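Local coordinates for Thiol:disulfide interchange protein DsbA (Pseudomonas aeruginosa, PDB 4ZL8), which probably introduces disulfide bonds into other periplasmic proteins by handing on its own redox-active disulfide, as a thioredoxin-fold oxidoreductase of the DsbA subfamily, at residues P45-W50 and F60-A65; F33-P38 and G75-T80; Y41-T46 and E174-A179; G152-V157 and F164-A169. The protein carries 1 engineered substitution. All blocks are in the same frame, centred on the assembly; numbering follows the deposited sequence.

Interaction 1: P45-W50 and F60-A65; sequences PTIVPW and FVRLPA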
loop_
_atom_site.group_PDB
_atom_site.type_symbol
_atom_site.label_atom_id
_atom_site.label_comp_id
_atom_site.label_asym_id
_atom_site.label_seq_id
_atom_site.Cartn_x
_atom_site.Cartn_y
_atom_site.Cartn_z
ATOM N N PRO A 45 -1.694 11.364 -7.001
ATOM C CA PRO A 45 -1.904 12.788 -6.679
ATOM C C PRO A 45 -3.140 13.046 -5.810
ATOM O O PRO A 45 -3.268 14.123 -5.206
ATOM C CB PRO A 45 -2.053 13.458 -8.052
ATOM C CG PRO A 45 -1.502 12.475 -9.025
ATOM C CD PRO A 45 -1.646 11.113 -8.450
ATOM N N THR A 46 -4.020 12.062 -5.717
ATOM C CA THR A 46 -5.207 12.176 -4.868
ATOM C C THR A 46 -4.923 11.635 -3.464
ATOM O O THR A 46 -5.174 12.315 -2.462
ATOM C CB THR A 46 -6.393 11.437 -5.508
ATOM O OG1 THR A 46 -6.696 12.045 -6.777
ATOM C CG2 THR A 46 -7.632 11.522 -4.632
ATOM N N ILE A 47 -4.364 10.437 -3.380
ATOM C CA ILE A 47 -4.227 9.780 -2.090
ATOM C C ILE A 47 -3.024 10.317 -1.298
ATOM O O ILE A 47 -3.066 10.376 -0.081
ATOM C CB ILE A 47 -4.184 8.226 -2.231
ATOM C CG1 ILE A 47 -4.337 7.593 -0.851
ATOM C CG2 ILE A 47 -2.901 7.733 -2.942
ATOM C CD1 ILE A 47 -4.566 6.122 -0.885
ATOM N N VAL A 48 -1.961 10.741 -1.968
ATOM C CA VAL A 48 -0.784 11.211 -1.238
ATOM C C VAL A 48 -1.086 12.404 -0.320
ATOM O O VAL A 48 -0.847 12.320 0.889
ATOM C CB VAL A 48 0.408 11.486 -2.178
ATOM C CG1 VAL A 48 1.541 12.216 -1.430
ATOM C CG2 VAL A 48 0.948 10.170 -2.768
ATOM N N PRO A 49 -1.604 13.515 -0.851
ATOM C CA PRO A 49 -1.793 14.630 0.082
ATOM C C PRO A 49 -2.811 14.303 1.174
ATOM O O PRO A 49 -2.674 14.744 2.323
ATOM C CB PRO A 49 -2.288 15.777 -0.807
ATOM C CG PRO A 49 -2.791 15.124 -2.065
ATOM C CD PRO A 49 -2.036 13.833 -2.225
ATOM N N TRP A 50 -3.834 13.536 0.840
ATOM C CA TRP A 50 -4.829 13.133 1.838
ATOM C C TRP A 50 -4.182 12.320 2.950
ATOM O O TRP A 50 -4.451 12.529 4.147
ATOM C CB TRP A 50 -5.924 12.318 1.131
ATOM C CG TRP A 50 -6.963 11.672 2.033
ATOM C CD1 TRP A 50 -8.102 12.247 2.485
ATOM C CD2 TRP A 50 -6.960 10.336 2.538
ATOM N NE1 TRP A 50 -8.818 11.357 3.264
ATOM C CE2 TRP A 50 -8.131 10.176 3.316
ATOM C CE3 TRP A 50 -6.079 9.255 2.412
ATOM C CZ2 TRP A 50 -8.447 8.972 3.962
ATOM C CZ3 TRP A 50 -6.396 8.055 3.052
ATOM C CH2 TRP A 50 -7.574 7.927 3.815
ATOM N N PHE A 60 -2.006 5.120 8.283
ATOM C CA PHE A 60 -2.056 4.841 6.859
ATOM C C PHE A 60 -0.839 4.029 6.470
ATOM O O PHE A 60 0.295 4.369 6.819
ATOM C CB PHE A 60 -2.069 6.140 6.055
ATOM C CG PHE A 60 -1.982 5.919 4.577
ATOM C CD1 PHE A 60 -3.084 5.530 3.860
ATOM C CD2 PHE A 60 -0.781 6.079 3.925
ATOM C CE1 PHE A 60 -2.986 5.304 2.492
ATOM C CE2 PHE A 60 -0.676 5.853 2.575
ATOM C CZ PHE A 60 -1.764 5.463 1.871
ATOM N N VAL A 61 -1.075 2.973 5.703
ATOM C CA VAL A 61 0.027 2.199 5.178
ATOM C C VAL A 61 -0.294 1.687 3.797
ATOM O O VAL A 61 -1.436 1.445 3.444
ATOM C CB VAL A 61 0.380 1.043 6.078
ATOM C CG1 VAL A 61 -0.775 0.096 6.162
ATOM C CG2 VAL A 61 1.653 0.348 5.604
ATOM N N ARG A 62 0.763 1.564 3.012
ATOM C CA ARG A 62 0.661 0.886 1.759
ATOM C C ARG A 62 1.093 -0.541 1.950
ATOM O O ARG A 62 2.001 -0.835 2.722
ATOM C CB ARG A 62 1.529 1.525 0.687
ATOM C CG ARG A 62 0.918 2.775 0.098
ATOM C CD ARG A 62 1.649 3.201 -1.157
ATOM N NE ARG A 62 1.078 4.447 -1.642
ATOM C CZ ARG A 62 1.336 5.633 -1.118
ATOM N NH1 ARG A 62 2.195 5.756 -0.120
ATOM N NH2 ARG A 62 0.739 6.703 -1.627
ATOM N N LEU A 63 0.430 -1.430 1.232
ATOM C CA LEU A 63 0.761 -2.844 1.261
ATOM C C LEU A 63 0.883 -3.318 -0.183
ATOM O O LEU A 63 -0.057 -3.169 -0.956
ATOM C CB LEU A 63 -0.358 -3.627 1.938
ATOM C CG LEU A 63 -0.034 -5.090 2.251
ATOM C CD1 LEU A 63 1.028 -5.222 3.339
ATOM C CD2 LEU A 63 -1.344 -5.772 2.650
ATOM N N PRO A 64 2.045 -3.875 -0.542
ATOM C CA PRO A 64 2.185 -4.327 -1.924
ATOM C C PRO A 64 1.397 -5.593 -2.152
ATOM O O PRO A 64 1.432 -6.489 -1.317
ATOM C CB PRO A 64 3.676 -4.605 -2.039
ATOM C CG PRO A 64 4.058 -5.066 -0.683
ATOM C CD PRO A 64 3.211 -4.240 0.268
ATOM N N ALA A 65 0.700 -5.674 -3.281
ATOM C CA ALA A 65 -0.030 -6.867 -3.685
ATOM C C ALA A 65 0.977 -7.797 -4.344
ATOM O O ALA A 65 1.600 -7.457 -5.357
ATOM C CB ALA A 65 -1.153 -6.509 -4.634
#
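Ile47, Val48 and Trp50 of helix 38-52 face Phe60 and Arg62 of strand 58-64, the helix and second strand of a beta-alpha-beta unit of the thioredoxin fold. The segments run at 141° to each other, 11.0 Å apart at their axes, so side chains alone bridge the gap. Ile47 holds its CG1 branch anti to the backbone N (chi1 -168°), which sends CD1 forward to Phe60 CE1 at 3.8 Å, the ring being met obliquely. Farther along the same ring, Trp50 CZ3 approaches Phe60 CD1 at a looser 4.2 Å. Arg62 reaches the helix with a chain extended from CG to NE. Its terminal NH2 lies 3.7 Å from Val48 CG2, a methyl at the edge of the guanidinium and near its plane, and 4.0 Å from CG2 of Ile47. Phe60, two residues back on the strand, places CE2 over one face of this group. Beyond these first contacts, two carboxylates fix the guanidinium: NH2 forms a salt bridge with Glu44, one turn before Val48 on the helix, and NE another with Glu31 of the adjoining strand 27-33. The charged end is thus gripped from two elements of the unit while the rim of one of its faces is covered by Phe60 CE2. At the other end of its indole, Trp50 NE1 is hydrogen-bonded to OD1 of Asp180 in helix 172-188.

Interaction 2: F33-P38 and G75-T80; sequences FWYGCP and GQMFLT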
loop_
_atom_site.group_PDB
_atom_site.type_symbol
_atom_site.label_atom_id
_atom_site.label_comp_id
_atom_site.label_asym_id
_atom_site.label_seq_id
_atom_site.Cartn_x
_atom_site.Cartn_y
_atom_site.Cartn_z
ATOM N N PHE A 33 -1.442 -1.955 -3.399
ATOM C CA PHE A 33 -0.982 -1.327 -4.635
ATOM C C PHE A 33 0.120 -2.183 -5.256
ATOM O O PHE A 33 0.624 -3.118 -4.657
ATOM C CB PHE A 33 -0.454 0.092 -4.352
ATOM C CG PHE A 33 0.954 0.108 -3.882
ATOM C CD1 PHE A 33 1.290 -0.406 -2.638
ATOM C CD2 PHE A 33 1.959 0.626 -4.673
ATOM C CE1 PHE A 33 2.594 -0.428 -2.229
ATOM C CE2 PHE A 33 3.268 0.595 -4.254
ATOM C CZ PHE A 33 3.575 0.093 -3.031
ATOM N N TRP A 34 0.499 -1.825 -6.473
ATOM C CA TRP A 34 1.712 -2.302 -7.106
ATOM C C TRP A 34 2.344 -1.075 -7.757
ATOM O O TRP A 34 1.668 -0.301 -8.428
ATOM C CB TRP A 34 1.381 -3.408 -8.132
ATOM C CG TRP A 34 2.447 -3.743 -9.124
ATOM C CD1 TRP A 34 3.786 -3.886 -8.891
ATOM C CD2 TRP A 34 2.255 -3.949 -10.532
ATOM N NE1 TRP A 34 4.433 -4.175 -10.070
ATOM C CE2 TRP A 34 3.518 -4.214 -11.089
ATOM C CE3 TRP A 34 1.137 -3.948 -11.370
ATOM C CZ2 TRP A 34 3.700 -4.465 -12.440
ATOM C CZ3 TRP A 34 1.322 -4.191 -12.730
ATOM C CH2 TRP A 34 2.592 -4.447 -13.244
ATOM N N TYR A 35 3.645 -0.908 -7.601
ATOM C CA TYR A 35 4.336 0.217 -8.226
ATOM C C TYR A 35 4.115 0.306 -9.738
ATOM O O TYR A 35 4.125 1.409 -10.291
ATOM C CB TYR A 35 5.832 0.145 -7.986
ATOM C CG TYR A 35 6.371 0.558 -6.632
ATOM C CD1 TYR A 35 6.142 1.824 -6.100
ATOM C CD2 TYR A 35 7.239 -0.271 -5.947
ATOM C CE1 TYR A 35 6.706 2.208 -4.897
ATOM C CE2 TYR A 35 7.804 0.098 -4.755
ATOM C CZ TYR A 35 7.561 1.340 -4.239
ATOM O OH TYR A 35 8.180 1.653 -3.052
ATOM N N GLY A 36 3.949 -0.830 -10.416
ATOM C CA GLY A 36 3.799 -0.853 -11.858
ATOM C C GLY A 36 2.371 -0.675 -12.365
ATOM O O GLY A 36 2.149 -0.673 -13.565
ATOM N N CYS A 37 1.424 -0.528 -11.442
ATOM C CA CYS A 37 0.007 -0.455 -11.747
ATOM C C CYS A 37 -0.345 0.960 -12.205
ATOM O O CYS A 37 -0.209 1.906 -11.445
ATOM C CB CYS A 37 -0.761 -0.899 -10.491
ATOM S SG CYS A 37 -2.410 -0.249 -10.201
ATOM N N PRO A 38 -0.788 1.116 -13.468
ATOM C CA PRO A 38 -1.034 2.493 -13.929
ATOM C C PRO A 38 -2.178 3.217 -13.189
ATOM O O PRO A 38 -2.079 4.432 -13.014
ATOM C CB PRO A 38 -1.354 2.336 -15.418
ATOM C CG PRO A 38 -1.132 0.965 -15.756
ATOM C CD PRO A 38 -0.874 0.137 -14.554
ATOM N N GLY A 75 7.100 -5.570 -5.089
ATOM C CA GLY A 75 6.662 -5.577 -3.708
ATOM C C GLY A 75 7.807 -5.809 -2.740
ATOM O O GLY A 75 7.852 -5.221 -1.651
ATOM N N GLN A 76 8.751 -6.650 -3.129
ATOM C CA GLN A 76 9.914 -6.920 -2.302
ATOM C C GLN A 76 10.814 -5.666 -2.225
ATOM O O GLN A 76 11.364 -5.351 -1.165
ATOM C CB GLN A 76 10.661 -8.139 -2.831
ATOM C CG GLN A 76 11.702 -8.675 -1.857
ATOM C CD GLN A 76 12.181 -10.054 -2.197
ATOM O OE1 GLN A 76 11.458 -10.851 -2.799
ATOM N NE2 GLN A 76 13.408 -10.358 -1.812
ATOM N N MET A 77 10.907 -4.906 -3.310
ATOM C CA MET A 77 11.593 -3.618 -3.299
ATOM C C MET A 77 10.907 -2.676 -2.297
ATOM O O MET A 77 11.571 -2.057 -1.456
ATOM C CB MET A 77 11.635 -3.014 -4.713
ATOM C CG MET A 77 12.132 -1.564 -4.717
ATOM S SD MET A 77 12.416 -0.880 -6.358
ATOM C CE MET A 77 10.752 -0.975 -7.025
ATOM N N PHE A 78 9.580 -2.581 -2.360
ATOM C CA PHE A 78 8.834 -1.735 -1.425
ATOM C C PHE A 78 9.160 -2.094 0.017
ATOM O O PHE A 78 9.480 -1.235 0.838
ATOM C CB PHE A 78 7.331 -1.879 -1.650
ATOM C CG PHE A 78 6.493 -1.183 -0.612
ATOM C CD1 PHE A 78 6.237 0.171 -0.700
ATOM C CD2 PHE A 78 5.970 -1.880 0.448
ATOM C CE1 PHE A 78 5.480 0.814 0.255
ATOM C CE2 PHE A 78 5.207 -1.237 1.399
ATOM C CZ PHE A 78 4.964 0.118 1.288
ATOM N N LEU A 79 9.065 -3.382 0.338
ATOM C CA LEU A 79 9.274 -3.812 1.713
ATOM C C LEU A 79 10.712 -3.602 2.175
ATOM O O LEU A 79 10.955 -3.287 3.329
ATOM C CB LEU A 79 8.861 -5.273 1.907
ATOM C CG LEU A 79 7.380 -5.530 1.735
ATOM C CD1 LEU A 79 7.084 -7.026 1.667
ATOM C CD2 LEU A 79 6.565 -4.891 2.833
ATOM N N THR A 80 11.656 -3.729 1.249
ATOM C CA THR A 80 13.061 -3.468 1.536
ATOM C C THR A 80 13.250 -1.998 1.896
ATOM O O THR A 80 13.923 -1.665 2.877
ATOM C CB THR A 80 13.961 -3.866 0.352
ATOM O OG1 THR A 80 13.878 -5.287 0.174
ATOM C CG2 THR A 80 15.399 -3.501 0.606
#
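Phe33 and Phe78 form a T-shaped pair, with the edge of Phe33 directed at a face of Phe78; the planes stand at 73° and the centroids are 5.2 Å apart. Within this pair the closest atoms are Phe33 CZ and Phe78 CD1, at 3.5 Å. Tyr35 comes to Phe78 from another direction, roughly at right angles: its OH lies 3.4 Å from CD1 at the edge of the Phe78 ring, and its CE2 rests 3.7 Å from Phe78 CB. Phe33, at the end of strand 27-33, and Tyr35, in the loop after it, also pack on each other, Phe33 CE2 lying over a face of the Tyr35 ring. Met77 adds the end of its chain, for the turn at its last torsion (chi3 62°) brings CE to 3.7 Å from Tyr35 CD2. Helix 70-84, which carries Met77 and Phe78, belongs to the helical domain inserted into the thioredoxin fold of DsbA proteins, and the loop leads to Cys37, N-cap of helix 38-52 and disulfide-bonded to Cys40. Tyr35 OH, its one polar side-chain atom, is hydrogen-bonded to Glu87 of helix 87-99. Across the two segments the contact is otherwise aromatic and aliphatic, so shape and ring orientation join the active-site loop to the helical domain.

Interaction 3: Y41-T46 and E174-A179; sequences YAFEPT and ETLKLA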
loop_
_atom_site.group_PDB
_atom_site.type_symbol
_atom_site.label_atom_id
_atom_site.label_comp_id
_atom_site.label_asym_id
_atom_site.label_seq_id
_atom_site.Cartn_x
_atom_site.Cartn_y
_atom_site.Cartn_z
ATOM N N TYR A 41 -0.595 4.554 -10.057
ATOM C CA TYR A 41 0.147 5.770 -10.377
ATOM C C TYR A 41 -0.798 6.962 -10.506
ATOM O O TYR A 41 -0.545 8.028 -9.937
ATOM C CB TYR A 41 0.969 5.561 -11.661
ATOM C CG TYR A 41 1.771 6.756 -12.125
ATOM C CD1 TYR A 41 2.788 7.275 -11.365
ATOM C CD2 TYR A 41 1.526 7.334 -13.351
ATOM C CE1 TYR A 41 3.526 8.356 -11.790
ATOM C CE2 TYR A 41 2.254 8.416 -13.790
ATOM C CZ TYR A 41 3.259 8.913 -13.006
ATOM O OH TYR A 41 3.991 10.003 -13.421
ATOM N N ALA A 42 -1.897 6.773 -11.230
ATOM C CA ALA A 42 -2.809 7.877 -11.482
ATOM C C ALA A 42 -3.544 8.340 -10.219
ATOM O O ALA A 42 -3.988 9.484 -10.158
ATOM C CB ALA A 42 -3.802 7.489 -12.543
ATOM N N PHE A 43 -3.691 7.453 -9.240
ATOM C CA PHE A 43 -4.338 7.773 -7.963
ATOM C C PHE A 43 -3.428 8.530 -7.018
ATOM O O PHE A 43 -3.913 9.220 -6.107
ATOM C CB PHE A 43 -4.786 6.460 -7.323
ATOM C CG PHE A 43 -5.716 6.584 -6.128
ATOM C CD1 PHE A 43 -6.721 7.534 -6.067
ATOM C CD2 PHE A 43 -5.620 5.646 -5.116
ATOM C CE1 PHE A 43 -7.586 7.581 -4.963
ATOM C CE2 PHE A 43 -6.480 5.683 -4.027
ATOM C CZ PHE A 43 -7.471 6.648 -3.959
ATOM N N GLU A 44 -2.113 8.437 -7.206
ATOM C CA GLU A 44 -1.172 9.063 -6.275
ATOM C C GLU A 44 -1.433 10.542 -5.982
ATOM O O GLU A 44 -1.382 10.943 -4.816
ATOM C CB GLU A 44 0.269 8.854 -6.741
ATOM C CG GLU A 44 0.735 7.424 -6.564
ATOM C CD GLU A 44 1.019 7.078 -5.123
ATOM O OE1 GLU A 44 2.030 7.574 -4.605
ATOM O OE2 GLU A 44 0.223 6.347 -4.501
ATOM N N PRO A 45 -1.694 11.364 -7.001
ATOM C CA PRO A 45 -1.904 12.788 -6.679
ATOM C C PRO A 45 -3.140 13.046 -5.810
ATOM O O PRO A 45 -3.268 14.123 -5.206
ATOM C CB PRO A 45 -2.053 13.458 -8.052
ATOM C CG PRO A 45 -1.502 12.475 -9.025
ATOM C CD PRO A 45 -1.646 11.113 -8.450
ATOM N N THR A 46 -4.020 12.062 -5.717
ATOM C CA THR A 46 -5.207 12.176 -4.868
ATOM C C THR A 46 -4.923 11.635 -3.464
ATOM O O THR A 46 -5.174 12.315 -2.462
ATOM C CB THR A 46 -6.393 11.437 -5.508
ATOM O OG1 THR A 46 -6.696 12.045 -6.777
ATOM C CG2 THR A 46 -7.632 11.522 -4.632
ATOM N N GLU A 174 -14.183 10.313 -4.342
ATOM C CA GLU A 174 -15.209 9.568 -3.632
ATOM C C GLU A 174 -14.563 8.484 -2.772
ATOM O O GLU A 174 -15.056 8.165 -1.696
ATOM C CB GLU A 174 -16.193 8.938 -4.628
ATOM C CG GLU A 174 -17.104 9.923 -5.346
ATOM C CD GLU A 174 -16.442 10.663 -6.499
ATOM O OE1 GLU A 174 -15.275 10.378 -6.853
ATOM O OE2 GLU A 174 -17.114 11.543 -7.090
ATOM N N THR A 175 -13.466 7.892 -3.252
ATOM C CA THR A 175 -12.754 6.861 -2.500
ATOM C C THR A 175 -12.246 7.406 -1.160
ATOM O O THR A 175 -12.338 6.730 -0.112
ATOM C CB THR A 175 -11.585 6.293 -3.332
ATOM O OG1 THR A 175 -12.103 5.737 -4.542
ATOM C CG2 THR A 175 -10.845 5.192 -2.612
ATOM N N LEU A 176 -11.709 8.621 -1.176
ATOM C CA LEU A 176 -11.205 9.236 0.051
ATOM C C LEU A 176 -12.342 9.688 0.953
ATOM O O LEU A 176 -12.231 9.589 2.181
ATOM C CB LEU A 176 -10.366 10.461 -0.287
ATOM C CG LEU A 176 -9.212 10.375 -1.274
ATOM C CD1 LEU A 176 -8.529 11.748 -1.359
ATOM C CD2 LEU A 176 -8.251 9.310 -0.867
ATOM N N LYS A 177 -13.429 10.194 0.387
ATOM C CA LYS A 177 -14.582 10.542 1.217
ATOM C C LYS A 177 -15.136 9.317 1.908
ATOM O O LYS A 177 -15.541 9.378 3.073
ATOM C CB LYS A 177 -15.684 11.190 0.384
ATOM C CG LYS A 177 -15.356 12.532 -0.160
ATOM C CD LYS A 177 -16.552 13.102 -0.938
ATOM C CE LYS A 177 -16.222 14.439 -1.544
ATOM N NZ LYS A 177 -17.341 14.905 -2.396
ATOM N N LEU A 178 -15.192 8.196 1.202
ATOM C CA LEU A 178 -15.668 6.959 1.792
ATOM C C LEU A 178 -14.711 6.496 2.881
ATOM O O LEU A 178 -15.146 6.094 3.975
ATOM C CB LEU A 178 -15.867 5.921 0.682
ATOM C CG LEU A 178 -16.203 4.509 1.151
ATOM C CD1 LEU A 178 -17.445 4.439 2.025
ATOM C CD2 LEU A 178 -16.373 3.614 -0.067
ATOM N N ALA A 179 -13.410 6.585 2.637
ATOM C CA ALA A 179 -12.440 6.263 3.684
ATOM C C ALA A 179 -12.683 7.132 4.919
ATOM O O ALA A 179 -12.680 6.618 6.038
ATOM C CB ALA A 179 -11.014 6.440 3.195
#
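The active-site helix 38-52 of the thioredoxin fold, whose N-terminal end carries the redox-active disulfide, meets the C-terminal helix 172-188 through Phe43 and Thr46 on one side and Thr175 and Leu176 on the other. The segment axes pass 11.7 Å apart at a crossing angle of -57°, a wide spacing that leaves the contact to the ends of side chains. Thr46 makes the tightest of these: its CG2 presses against Leu176 CD1 at 3.4 Å, closer than carbon atoms usually pack. This methyl points across because it stands anti to the backbone N, while OG1 sits beside that nitrogen (chi1 -62°). The other branch of Leu176, CD2, passes Phe43 CZ at 4.2 Å. Thr175 reaches the same ring atom with its methyl, CG2 to Phe43 CZ being 3.9 Å, and meets the ring obliquely. A kink of the kind familiar in thioredoxin-like active-site helices falls here: Pro45 has no N-H to give, and Thr46 N bonds to the carbonyl O of Phe43, three residues back, at 2.9 Å. Thr175 turns its polar atom away from the ring, OG1 being hydrogen-bonded to the carbonyl of Gly171. Ile166 of the short helix 166-169 touches both Phe43 and Thr175 beside the crossing, and Phe164 of strand 162-165 lies against Thr175 where helix 172-188 packs on the sheet.

Interaction 4: G152-V157 and F164-A169; sequences GVPTMV and FDIGSA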
loop_
_atom_site.group_PDB
_atom_site.type_symbol
_atom_site.label_atom_id
_atom_site.label_comp_id
_atom_site.label_asym_id
_atom_site.label_seq_id
_atom_site.Cartn_x
_atom_site.Cartn_y
_atom_site.Cartn_z
ATOM N N GLY A 152 -7.296 -7.310 -6.912
ATOM C CA GLY A 152 -6.689 -6.336 -7.787
ATOM C C GLY A 152 -6.414 -5.061 -7.029
ATOM O O GLY A 152 -6.753 -4.938 -5.834
ATOM N N VAL A 153 -5.794 -4.111 -7.716
ATOM C CA VAL A 153 -5.320 -2.875 -7.113
ATOM C C VAL A 153 -5.626 -1.701 -8.043
ATOM O O VAL A 153 -5.830 -1.915 -9.251
ATOM C CB VAL A 153 -3.806 -2.947 -6.823
ATOM C CG1 VAL A 153 -3.531 -3.993 -5.738
ATOM C CG2 VAL A 153 -2.998 -3.239 -8.065
ATOM N N PRO A 154 -5.680 -0.482 -7.493
ATOM C CA PRO A 154 -5.602 -0.163 -6.060
ATOM C C PRO A 154 -6.889 -0.543 -5.339
ATOM O O PRO A 154 -7.980 -0.380 -5.876
ATOM C CB PRO A 154 -5.374 1.344 -6.059
ATOM C CG PRO A 154 -5.998 1.824 -7.346
ATOM C CD PRO A 154 -5.834 0.716 -8.339
ATOM N N THR A 155 -6.741 -1.032 -4.105
ATOM C CA THR A 155 -7.873 -1.373 -3.247
ATOM C C THR A 155 -7.575 -0.868 -1.859
ATOM O O THR A 155 -6.444 -0.946 -1.379
ATOM C CB THR A 155 -8.105 -2.882 -3.204
ATOM O OG1 THR A 155 -8.467 -3.343 -4.510
ATOM C CG2 THR A 155 -9.217 -3.275 -2.230
ATOM N N MET A 156 -8.605 -0.320 -1.231
ATOM C CA MET A 156 -8.493 0.211 0.121
ATOM C C MET A 156 -9.139 -0.753 1.112
ATOM O O MET A 156 -10.167 -1.374 0.822
ATOM C CB MET A 156 -9.257 1.526 0.229
ATOM C CG MET A 156 -8.864 2.590 -0.769
ATOM S SD MET A 156 -7.125 3.065 -0.681
ATOM C CE MET A 156 -6.970 3.610 0.991
ATOM N N VAL A 157 -8.525 -0.858 2.293
ATOM C CA VAL A 157 -9.135 -1.559 3.420
ATOM C C VAL A 157 -9.010 -0.686 4.656
ATOM O O VAL A 157 -7.913 -0.254 5.019
ATOM C CB VAL A 157 -8.519 -2.965 3.699
ATOM C CG1 VAL A 157 -9.234 -3.630 4.870
ATOM C CG2 VAL A 157 -8.578 -3.843 2.460
ATOM N N PHE A 164 -12.940 -1.559 -0.323
ATOM C CA PHE A 164 -13.542 -0.755 -1.389
ATOM C C PHE A 164 -12.476 -0.357 -2.393
ATOM O O PHE A 164 -11.290 -0.439 -2.104
ATOM C CB PHE A 164 -14.284 0.471 -0.836
ATOM C CG PHE A 164 -13.478 1.339 0.093
ATOM C CD1 PHE A 164 -13.293 0.964 1.417
ATOM C CD2 PHE A 164 -12.937 2.563 -0.338
ATOM C CE1 PHE A 164 -12.578 1.765 2.292
ATOM C CE2 PHE A 164 -12.235 3.374 0.550
ATOM C CZ PHE A 164 -12.049 2.962 1.858
ATOM N N ASP A 165 -12.894 0.035 -3.591
ATOM C CA ASP A 165 -11.918 0.480 -4.572
ATOM C C ASP A 165 -12.456 1.693 -5.311
ATOM O O ASP A 165 -13.532 2.198 -4.966
ATOM C CB ASP A 165 -11.468 -0.668 -5.495
ATOM C CG ASP A 165 -12.595 -1.298 -6.274
ATOM O OD1 ASP A 165 -13.530 -0.600 -6.686
ATOM O OD2 ASP A 165 -12.499 -2.516 -6.577
ATOM N N ILE A 166 -11.725 2.198 -6.292
ATOM C CA ILE A 166 -12.123 3.439 -6.922
ATOM C C ILE A 166 -13.439 3.251 -7.654
ATOM O O ILE A 166 -14.305 4.128 -7.649
ATOM C CB ILE A 166 -11.013 3.994 -7.827
ATOM C CG1 ILE A 166 -9.780 4.341 -6.973
ATOM C CG2 ILE A 166 -11.513 5.202 -8.594
ATOM C CD1 ILE A 166 -8.546 4.713 -7.768
ATOM N N GLY A 167 -13.609 2.094 -8.282
ATOM C CA GLY A 167 -14.828 1.819 -9.023
ATOM C C GLY A 167 -16.039 1.716 -8.110
ATOM O O GLY A 167 -17.102 2.278 -8.411
ATOM N N SER A 168 -15.892 1.023 -6.993
ATOM C CA SER A 168 -17.016 0.842 -6.083
ATOM C C SER A 168 -17.399 2.157 -5.406
ATOM O O SER A 168 -18.583 2.428 -5.222
ATOM C CB SER A 168 -16.756 -0.275 -5.074
ATOM O OG SER A 168 -15.837 0.108 -4.069
ATOM N N ALA A 169 -16.403 2.966 -5.048
ATOM C CA ALA A 169 -16.688 4.257 -4.404
ATOM C C ALA A 169 -17.267 5.273 -5.375
ATOM O O ALA A 169 -18.028 6.156 -4.965
ATOM C CB ALA A 169 -15.443 4.807 -3.771
HETATM O O HOH W 1 -9.428 1.055 -7.594
HETATM O O HOH W 2 -10.996 -4.220 -5.036
#
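Strands 155-158 and 162-165 pair as an antiparallel hairpin in which Met156 and Phe164 are a hydrogen-bonded pair, Met156 N giving to Phe164 O at 2.8 Å and Phe164 N to Met156 O at 3.0 Å. On the sheet face that bears these two side chains, Met156 CB sits over the Phe164 ring in a CH-pi contact, 3.6 Å from the centroid and 18° off the normal. Phe164 can lie beneath it because its CG is placed between the backbone N and the carbonyl carbon (chi1 53°), folding the ring back toward the partner strand. Toward the start of helix 166-169, two waters bridge the segments. One molecule joins Pro154 O to Ile166 N; a second donates to both Thr155 OG1 and Asp165 OD2. Asp165 also opens helix 166-169 with a capping box: its OD1 accepts from Ser168 N at 2.9 Å, and Ser168 OG accepts from Asp165 N at 3.0 Å in a nearly straight bond. Pro154, preceded by a cis peptide bond, is the cis-proline characteristic of the thioredoxin fold; its CG touches Ile166 CD1 at 3.9 Å, and its ring also packs on Cys37 and Cys40 of the disulfide. Strand 155-158 runs between strands 162-165 and 27-33, Met156 resting on Val29 and Glu31 of the latter, while Phe164 packs on Leu178 and Leu182 of helix 172-188.

How the interactions relate
From the N terminus, interaction 2 opens first, at the loop after strand 27-33, followed by interactions 3 and 1, which share Pro45 and Thr46 of helix 38-52. Interaction 1 closes at strand 58-64, inside the larger loop that interaction 2 closes on helix 70-84. Interaction 3 stays open until helix 172-188; its loop therefore crosses that of interaction 2 and encloses the short hairpin loop of interaction 4. Interactions 1 and 4 reach the same sheet and touch between Ile47 and Met156. Interaction 2 meets interaction 4 at the active site, where Val153 packs on Cys37. Together the four contacts link the helical domain to the active-site loop, and the active-site helix to the central sheet and the C-terminal helix.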